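Local coordinates for acyl-coenzyme A oxidase acox-1.2 (Caenorhabditis elegans, PDB 5K3J), which catalyses the first, FAD-dependent desaturation step in peroxisomal beta-oxidation of ascaroside pheromone precursors carrying a five-carbon omega side chain, at residues A[440-445]-A[529-534]; A[386-391]-A[533-538]. All coordinates share one frame; numbering follows the deposited sequence.

Contact 1 of 2, residues A[440-445]-A[529-534]; sequences LQLARY and LHTRLF. With 6QA (~{S}-[2-[3-[[(2~{R})-4-[[[(2~{R},3~{S},4~{R},5~{R})-5-(6-aminopurin-9-yl)-4-oxidanyl-3-phosphonooxy-oxolan-2-yl]methoxy-oxidanyl-phosphoryl]oxy-oxidanyl-phosphoryl]oxy-3,3-dimethyl-2-oxidanyl-butanoyl]amino]propanoylamino]ethyl] 5-[(2~{R},3~{R},5~{R},6~{S})-6-methyl-3,5-bis(oxidanyl)oxan-2-yl]oxypentanethioate), chain E.
Leu442 meets helix 520-543 with both of its methyls. CD2 comes within 3.4 Å of Thr531 CG2, the two side chains meeting at a slant, while CD1 lies 4.5 Å from His530 CD2. With chi1 at 165°, CG of Leu442 stands trans to the backbone N, which sends the fork across to the other helix. His530 ND1 and the Tyr467 hydroxyl are hydrogen-bonded, which fixes the turn of the ring. The Leu442, Thr531 and His530 side is buried and its contacts are apolar, whereas the Arg444 end, at the substrate phosphate, is partly exposed. On this other flank of helix 435-450, Gln441 CD lies 3.3 Å from 6QA C22, one of the geminal methyls of the pantetheine arm, and OE1 is hydrogen-bonded to His382. Cut back to an alanine, Gln441 would lose its amide and is likely to leave His382 without this partner and the geminal methyls without the amide packed on them. Arg444 brings NH2 to 3.2 Å from O51 of the 6QA ribose phosphate, with Trp516 in cation-pi contact. Helix 435-450 thus packs against the C-terminal helical region on one side and lines the CoA pocket of an acyl-CoA oxidase on the other.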
loop_
_atom_site.group_PDB
_atom_site.type_symbol
_atom_site.label_atom_id
_atom_site.label_comp_id
_atom_site.label_asym_id
_atom_site.label_seq_id
_atom_site.Cartn_x
_atom_site.Cartn_y
_atom_site.Cartn_z
ATOM N N LEU A 440 4.625 -16.823 -12.776
ATOM C CA LEU A 440 4.256 -17.783 -13.807
ATOM C C LEU A 440 5.469 -18.255 -14.596
ATOM O O LEU A 440 5.463 -19.347 -15.159
ATOM C CB LEU A 440 3.219 -17.175 -14.753
ATOM C CG LEU A 440 1.788 -17.196 -14.215
ATOM C CD1 LEU A 440 0.849 -16.414 -15.121
ATOM C CD2 LEU A 440 1.325 -18.638 -14.064
ATOM N N GLN A 441 6.503 -17.424 -14.635
ATOM C CA GLN A 441 7.743 -17.772 -15.320
ATOM C C GLN A 441 8.495 -18.861 -14.568
ATOM O O GLN A 441 9.047 -19.778 -15.175
ATOM C CB GLN A 441 8.628 -16.535 -15.486
ATOM C CG GLN A 441 8.460 -15.825 -16.815
ATOM C CD GLN A 441 9.180 -16.533 -17.944
ATOM O OE1 GLN A 441 10.360 -16.290 -18.189
ATOM N NE2 GLN A 441 8.468 -17.405 -18.646
ATOM N N LEU A 442 8.514 -18.753 -13.244
ATOM C CA LEU A 442 9.149 -19.757 -12.399
ATOM C C LEU A 442 8.342 -21.052 -12.404
ATOM O O LEU A 442 8.895 -22.145 -12.279
ATOM C CB LEU A 442 9.302 -19.231 -10.970
ATOM C CG LEU A 442 9.613 -20.231 -9.853
ATOM C CD1 LEU A 442 10.918 -20.961 -10.115
ATOM C CD2 LEU A 442 9.666 -19.516 -8.527
ATOM N N ALA A 443 7.030 -20.912 -12.559
ATOM C CA ALA A 443 6.127 -22.054 -12.604
ATOM C C ALA A 443 6.420 -22.939 -13.811
ATOM O O ALA A 443 6.220 -24.152 -13.761
ATOM C CB ALA A 443 4.688 -21.583 -12.630
ATOM N N ARG A 444 6.888 -22.327 -14.896
ATOM C CA ARG A 444 7.267 -23.074 -16.089
ATOM C C ARG A 444 8.529 -23.888 -15.834
ATOM O O ARG A 444 8.686 -24.994 -16.351
ATOM C CB ARG A 444 7.474 -22.132 -17.275
ATOM C CG ARG A 444 6.183 -21.582 -17.844
ATOM C CD ARG A 444 6.206 -21.590 -19.359
ATOM N NE ARG A 444 4.877 -21.428 -19.941
ATOM C CZ ARG A 444 4.364 -22.240 -20.860
ATOM N NH1 ARG A 444 3.148 -22.019 -21.341
ATOM N NH2 ARG A 444 5.071 -23.274 -21.301
ATOM N N TYR A 445 9.426 -23.329 -15.030
ATOM C CA TYR A 445 10.660 -24.008 -14.658
ATOM C C TYR A 445 10.375 -25.091 -13.630
ATOM O O TYR A 445 11.174 -26.006 -13.442
ATOM C CB TYR A 445 11.669 -22.989 -14.128
ATOM C CG TYR A 445 12.817 -23.531 -13.293
ATOM C CD1 TYR A 445 13.991 -23.984 -13.887
ATOM C CD2 TYR A 445 12.742 -23.540 -11.905
ATOM C CE1 TYR A 445 15.046 -24.460 -13.117
ATOM C CE2 TYR A 445 13.787 -24.011 -11.132
ATOM C CZ TYR A 445 14.936 -24.470 -11.741
ATOM O OH TYR A 445 15.977 -24.939 -10.971
ATOM N N LEU A 529 5.610 -21.005 -2.911
ATOM C CA LEU A 529 6.100 -22.001 -1.965
ATOM C C LEU A 529 7.580 -22.313 -2.193
ATOM O O LEU A 529 8.355 -22.396 -1.240
ATOM C CB LEU A 529 5.265 -23.282 -2.058
ATOM C CG LEU A 529 3.849 -23.174 -1.486
ATOM C CD1 LEU A 529 3.047 -24.433 -1.763
ATOM C CD2 LEU A 529 3.913 -22.895 0.005
ATOM N N HIS A 530 7.968 -22.461 -3.456
ATOM C CA HIS A 530 9.342 -22.811 -3.811
ATOM C C HIS A 530 10.352 -21.758 -3.344
ATOM O O HIS A 530 11.376 -22.098 -2.751
ATOM C CB HIS A 530 9.458 -23.010 -5.324
ATOM C CG HIS A 530 10.843 -23.342 -5.788
ATOM N ND1 HIS A 530 11.252 -24.631 -6.055
ATOM C CD2 HIS A 530 11.913 -22.550 -6.033
ATOM C CE1 HIS A 530 12.513 -24.619 -6.446
ATOM N NE2 HIS A 530 12.940 -23.369 -6.440
ATOM N N THR A 531 10.061 -20.485 -3.607
ATOM C CA THR A 531 10.979 -19.400 -3.252
ATOM C C THR A 531 11.015 -19.114 -1.761
ATOM O O THR A 531 12.017 -18.624 -1.242
ATOM C CB THR A 531 10.623 -18.079 -3.955
ATOM O OG1 THR A 531 9.671 -17.354 -3.166
ATOM C CG2 THR A 531 10.062 -18.336 -5.325
ATOM N N ARG A 532 9.912 -19.385 -1.076
ATOM C CA ARG A 532 9.879 -19.185 0.360
ATOM C C ARG A 532 10.774 -20.219 1.018
ATOM O O ARG A 532 11.427 -19.945 2.024
ATOM C CB ARG A 532 8.454 -19.272 0.902
ATOM C CG ARG A 532 7.600 -18.057 0.578
ATOM C CD ARG A 532 6.908 -17.526 1.818
ATOM N NE ARG A 532 5.457 -17.549 1.682
ATOM C CZ ARG A 532 4.617 -17.163 2.636
ATOM N NH1 ARG A 532 5.087 -16.722 3.795
ATOM N NH2 ARG A 532 3.307 -17.216 2.434
ATOM N N LEU A 533 10.801 -21.412 0.434
ATOM C CA LEU A 533 11.714 -22.456 0.873
ATOM C C LEU A 533 13.153 -21.986 0.714
ATOM O O LEU A 533 13.975 -22.170 1.611
ATOM C CB LEU A 533 11.481 -23.749 0.085
ATOM C CG LEU A 533 12.579 -24.818 0.107
ATOM C CD1 LEU A 533 12.894 -25.285 1.523
ATOM C CD2 LEU A 533 12.185 -26.001 -0.764
ATOM N N PHE A 534 13.447 -21.368 -0.427
ATOM C CA PHE A 534 14.802 -20.915 -0.725
ATOM C C PHE A 534 15.266 -19.814 0.222
ATOM O O PHE A 534 16.399 -19.841 0.699
ATOM C CB PHE A 534 14.896 -20.420 -2.169
ATOM C CG PHE A 534 16.284 -20.018 -2.579
ATOM C CD1 PHE A 534 17.158 -20.947 -3.121
ATOM C CD2 PHE A 534 16.716 -18.710 -2.420
ATOM C CE1 PHE A 534 18.436 -20.580 -3.493
ATOM C CE2 PHE A 534 17.990 -18.338 -2.790
ATOM C CZ PHE A 534 18.854 -19.277 -3.329
HETATM P P26 6QA E . 9.307 -13.452 -24.276
HETATM P P29 6QA E . 9.267 -16.250 -25.404
HETATM P P50 6QA E . 9.342 -22.083 -21.505
HETATM O O01 6QA E . 14.853 -0.697 -7.679
HETATM C C02 6QA E . 15.559 -0.808 -8.935
HETATM C C03 6QA E . 14.701 0.049 -9.880
HETATM O O04 6QA E . 15.027 -0.154 -11.178
HETATM C C05 6QA E . 14.510 -1.307 -11.762
HETATM C C06 6QA E . 13.638 -0.877 -12.974
HETATM C C07 6QA E . 13.734 -1.994 -14.038
HETATM C C08 6QA E . 13.425 -1.395 -15.409
HETATM C C09 6QA E . 12.281 -2.074 -16.038
HETATM S S10 6QA E . 12.623 -2.655 -17.778
HETATM C C11 6QA E . 12.232 -4.404 -18.062
HETATM C C12 6QA E . 11.351 -5.054 -17.035
HETATM N N13 6QA E . 10.304 -5.711 -17.722
HETATM C C14 6QA E . 10.151 -7.151 -17.671
HETATM C C15 6QA E . 8.966 -7.845 -18.433
HETATM C C16 6QA E . 9.590 -8.881 -19.427
HETATM N N17 6QA E . 8.888 -10.178 -19.373
HETATM C C18 6QA E . 8.975 -11.051 -20.551
HETATM C C19 6QA E . 8.262 -12.401 -20.526
HETATM O O20 6QA E . 7.474 -12.488 -19.361
HETATM C C21 6QA E . 9.273 -13.583 -20.550
HETATM C C22 6QA E . 8.333 -14.861 -20.683
HETATM C C23 6QA E . 10.130 -13.553 -19.242
HETATM C C24 6QA E . 10.245 -13.597 -21.726
HETATM O O25 6QA E . 9.694 -14.269 -22.877
HETATM O O27 6QA E . 8.196 -12.410 -24.073
HETATM O O28 6QA E . 8.804 -14.650 -25.382
HETATM O O30 6QA E . 10.173 -16.439 -26.626
HETATM O O31 6QA E . 10.026 -16.631 -23.954
HETATM C C32 6QA E . 9.590 -17.659 -23.148
HETATM C C33 6QA E . 10.604 -18.864 -23.339
HETATM O O34 6QA E . 11.810 -18.444 -23.364
HETATM C C35 6QA E . 12.611 -18.993 -22.058
HETATM N N36 6QA E . 13.203 -17.844 -21.353
HETATM C C37 6QA E . 12.594 -16.683 -21.094
HETATM N N38 6QA E . 13.409 -15.847 -20.450
HETATM C C39 6QA E . 14.605 -16.482 -20.285
HETATM C C40 6QA E . 14.484 -17.747 -20.862
HETATM N N41 6QA E . 15.550 -18.593 -20.838
HETATM C C42 6QA E . 16.690 -18.211 -20.262
HETATM N N43 6QA E . 16.846 -16.995 -19.698
HETATM C C44 6QA E . 15.845 -16.114 -19.689
HETATM N N45 6QA E . 16.015 -14.792 -19.077
HETATM C C46 6QA E . 11.771 -19.654 -21.322
HETATM O O47 6QA E . 12.306 -21.021 -21.017
HETATM C C48 6QA E . 10.473 -19.787 -22.114
HETATM O O49 6QA E . 10.252 -21.096 -22.524
HETATM O O51 6QA E . 8.071 -22.461 -22.206
HETATM O O52 6QA E . 9.020 -21.335 -20.201
HETATM O O53 6QA E . 10.142 -23.306 -21.149
HETATM O O54 6QA E . 8.041 -17.116 -25.549
HETATM O O55 6QA E . 10.540 -12.763 -24.830
HETATM O O56 6QA E . 9.582 -10.696 -21.518
HETATM O O57 6QA E . 10.909 -7.833 -17.066
HETATM O O58 6QA E . 11.242 -2.172 -15.395
HETATM O O59 6QA E . 14.875 1.466 -9.605
HETATM C C60 6QA E . 16.244 1.876 -9.685
HETATM C C61 6QA E . 16.178 3.370 -9.459
HETATM C C62 6QA E . 17.114 1.096 -8.664
HETATM C C63 6QA E . 16.959 -0.359 -8.805
HETATM O O64 6QA E . 18.529 1.430 -8.886
#

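Contact 2 of 2, residues A[386-391]-A[533-538]; sequences SGLKSV and LFIIEA. With ATP (adenosine-5'-triphosphate), chain D.
In Leu388 the first torsion (chi1 -161°) carries CG round to the position opposite the backbone N, and in Ile535 a chi1 of -66° sets CG1 trans to the carbonyl carbon. CD1 of Leu388 rests 3.8 Å from Ile535 CG1 and 4.2 Å from Ile535 CD1, so a single leucine methyl rides along the longer branch of the isoleucine. One turn on, Val391 CG1 reaches the end of that branch at 4.4 Å from Ile535 CD1. Phe534 and Ile535 also touch Thr355 of helix 343-363, so a third helix packs here. Behind this contact, helix 379-405 changes character: Ser390 O accepts a weak hydrogen bond from N6 of the ATP adenine at 3.2 Å, and Lys389 NZ is gripped by Gly433 O and Gly428 O. Arg528 and Tyr573, with His340 and Gln402 of the second subunit, also hydrogen-bond the nucleotide. Between the segments the chemistry is purely apolar, which implies that they are joined by van der Waals packing and burial of apolar surface, with no directional bond between them, while the adenine amino group is met by a backbone carbonyl and not by the serine side chain.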
loop_
_atom_site.group_PDB
_atom_site.type_symbol
_atom_site.label_atom_id
_atom_site.label_comp_id
_atom_site.label_asym_id
_atom_site.label_seq_id
_atom_site.Cartn_x
_atom_site.Cartn_y
_atom_site.Cartn_z
ATOM N N SER A 386 12.973 -14.983 -10.774
ATOM C CA SER A 386 11.653 -14.629 -11.281
ATOM C C SER A 386 10.638 -14.587 -10.150
ATOM O O SER A 386 9.888 -13.621 -10.001
ATOM C CB SER A 386 11.200 -15.619 -12.348
ATOM O OG SER A 386 12.033 -15.534 -13.490
ATOM N N GLY A 387 10.621 -15.647 -9.351
ATOM C CA GLY A 387 9.714 -15.725 -8.224
ATOM C C GLY A 387 10.256 -14.984 -7.020
ATOM O O GLY A 387 9.491 -14.463 -6.211
ATOM N N LEU A 388 11.578 -14.939 -6.904
ATOM C CA LEU A 388 12.220 -14.309 -5.758
ATOM C C LEU A 388 11.872 -12.823 -5.669
ATOM O O LEU A 388 11.575 -12.322 -4.587
ATOM C CB LEU A 388 13.737 -14.487 -5.822
ATOM C CG LEU A 388 14.476 -14.292 -4.498
ATOM C CD1 LEU A 388 13.931 -15.250 -3.460
ATOM C CD2 LEU A 388 15.974 -14.487 -4.671
ATOM N N LYS A 389 11.895 -12.118 -6.797
ATOM C CA LYS A 389 11.572 -10.694 -6.788
ATOM C C LYS A 389 10.084 -10.471 -6.525
ATOM O O LYS A 389 9.699 -9.477 -5.921
ATOM C CB LYS A 389 11.992 -10.039 -8.107
ATOM C CG LYS A 389 11.212 -10.512 -9.322
ATOM C CD LYS A 389 10.669 -9.335 -10.124
ATOM C CE LYS A 389 9.373 -8.792 -9.533
ATOM N NZ LYS A 389 8.879 -7.583 -10.255
ATOM N N SER A 390 9.256 -11.409 -6.968
ATOM C CA SER A 390 7.813 -11.286 -6.808
ATOM C C SER A 390 7.389 -11.456 -5.351
ATOM O O SER A 390 6.720 -10.590 -4.788
ATOM C CB SER A 390 7.091 -12.305 -7.688
ATOM O OG SER A 390 7.303 -12.020 -9.058
ATOM N N VAL A 391 7.783 -12.574 -4.747
ATOM C CA VAL A 391 7.436 -12.862 -3.356
ATOM C C VAL A 391 8.031 -11.823 -2.410
ATOM O O VAL A 391 7.350 -11.334 -1.506
ATOM C CB VAL A 391 7.910 -14.266 -2.934
ATOM C CG1 VAL A 391 7.829 -14.434 -1.422
ATOM C CG2 VAL A 391 7.083 -15.333 -3.630
ATOM N N LEU A 533 10.801 -21.412 0.434
ATOM C CA LEU A 533 11.714 -22.456 0.873
ATOM C C LEU A 533 13.153 -21.986 0.714
ATOM O O LEU A 533 13.975 -22.170 1.611
ATOM C CB LEU A 533 11.481 -23.749 0.085
ATOM C CG LEU A 533 12.579 -24.818 0.107
ATOM C CD1 LEU A 533 12.894 -25.285 1.523
ATOM C CD2 LEU A 533 12.185 -26.001 -0.764
ATOM N N PHE A 534 13.447 -21.368 -0.427
ATOM C CA PHE A 534 14.802 -20.915 -0.725
ATOM C C PHE A 534 15.266 -19.814 0.222
ATOM O O PHE A 534 16.399 -19.841 0.699
ATOM C CB PHE A 534 14.896 -20.420 -2.169
ATOM C CG PHE A 534 16.284 -20.018 -2.579
ATOM C CD1 PHE A 534 17.158 -20.947 -3.121
ATOM C CD2 PHE A 534 16.716 -18.710 -2.420
ATOM C CE1 PHE A 534 18.436 -20.580 -3.493
ATOM C CE2 PHE A 534 17.990 -18.338 -2.790
ATOM C CZ PHE A 534 18.854 -19.277 -3.329
ATOM N N ILE A 535 14.393 -18.841 0.466
ATOM C CA ILE A 535 14.690 -17.736 1.376
ATOM C C ILE A 535 15.113 -18.266 2.743
ATOM O O ILE A 535 16.054 -17.761 3.357
ATOM C CB ILE A 535 13.476 -16.793 1.531
ATOM C CG1 ILE A 535 13.180 -16.091 0.204
ATOM C CG2 ILE A 535 13.724 -15.761 2.621
ATOM C CD1 ILE A 535 11.804 -15.465 0.130
ATOM N N ILE A 536 14.422 -19.306 3.200
ATOM C CA ILE A 536 14.719 -19.949 4.473
ATOM C C ILE A 536 16.099 -20.613 4.470
ATOM O O ILE A 536 16.897 -20.400 5.386
ATOM C CB ILE A 536 13.648 -20.996 4.814
ATOM C CG1 ILE A 536 12.307 -20.306 5.058
ATOM C CG2 ILE A 536 14.056 -21.807 6.031
ATOM C CD1 ILE A 536 11.181 -21.259 5.368
ATOM N N GLU A 537 16.370 -21.411 3.439
ATOM C CA GLU A 537 17.655 -22.096 3.303
ATOM C C GLU A 537 18.810 -21.108 3.272
ATOM O O GLU A 537 19.808 -21.272 3.976
ATOM C CB GLU A 537 17.682 -22.946 2.032
ATOM C CG GLU A 537 16.606 -24.001 1.948
ATOM C CD GLU A 537 16.801 -24.917 0.761
ATOM O OE1 GLU A 537 16.419 -24.523 -0.361
ATOM O OE2 GLU A 537 17.349 -26.025 0.950
ATOM N N ALA A 538 18.659 -20.088 2.433
ATOM C CA ALA A 538 19.647 -19.026 2.295
ATOM C C ALA A 538 19.973 -18.397 3.645
ATOM O O ALA A 538 21.140 -18.162 3.967
ATOM C CB ALA A 538 19.145 -17.967 1.328
HETATM P PG ATP D . -1.470 -18.845 -0.710
HETATM O O1G ATP D . -0.915 -19.996 -1.515
HETATM O O2G ATP D . -2.980 -18.779 -0.691
HETATM O O3G ATP D . -0.815 -18.657 0.638
HETATM P PB ATP D . -1.616 -16.090 -1.205
HETATM O O1B ATP D . -0.488 -15.215 -0.706
HETATM O O2B ATP D . -2.868 -16.250 -0.374
HETATM O O3B ATP D . -1.020 -17.546 -1.553
HETATM P PA ATP D . -3.408 -16.055 -3.329
HETATM O O1A ATP D . -3.108 -16.815 -4.601
HETATM O O2A ATP D . -4.237 -16.702 -2.243
HETATM O O3A ATP D . -2.017 -15.581 -2.676
HETATM O "O5'" ATP D . -4.087 -14.650 -3.716
HETATM C "C5'" ATP D . -4.322 -13.660 -2.715
HETATM C "C4'" ATP D . -4.018 -12.314 -3.350
HETATM O "O4'" ATP D . -2.645 -11.958 -3.160
HETATM C "C3'" ATP D . -4.276 -12.393 -4.845
HETATM O "O3'" ATP D . -5.198 -11.371 -5.228
HETATM C "C2'" ATP D . -2.927 -12.161 -5.493
HETATM O "O2'" ATP D . -3.030 -11.306 -6.633
HETATM C "C1'" ATP D . -2.084 -11.522 -4.400
HETATM N N9 ATP D . -0.658 -11.929 -4.491
HETATM C C8 ATP D . -0.149 -13.100 -4.072
HETATM N N7 ATP D . 1.187 -13.167 -4.290
HETATM C C5 ATP D . 1.559 -12.010 -4.863
HETATM C C6 ATP D . 2.827 -11.423 -5.356
HETATM N N6 ATP D . 3.998 -12.101 -5.277
HETATM N N1 ATP D . 2.770 -10.180 -5.884
HETATM C C2 ATP D . 1.615 -9.493 -5.969
HETATM N N3 ATP D . 0.431 -9.965 -5.545
HETATM C C4 ATP D . 0.339 -11.196 -4.992
#

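Overall arrangement
Both contacts are buried, and both use helix 520-543, against helix 435-450 in contact 1 and helix 379-405 in contact 2. Their centres lie about 8 Å apart, and the segments overlap at Leu533 and Phe534, which make no contact with 440-445. They also touch directly: Leu442 CD2 lies 3.8 Å from Gly387 CA, and Thr531 packs on Val391, so three helices close on one another here. Neither has a hydrogen bond between its segments, but their polar neighbours differ. Contact 1, farther from the chain centre, backs onto the CoA pocket and reaches a partly exposed arginine; contact 2, deeper in, backs onto the adenine of an ATP shared by the two subunits.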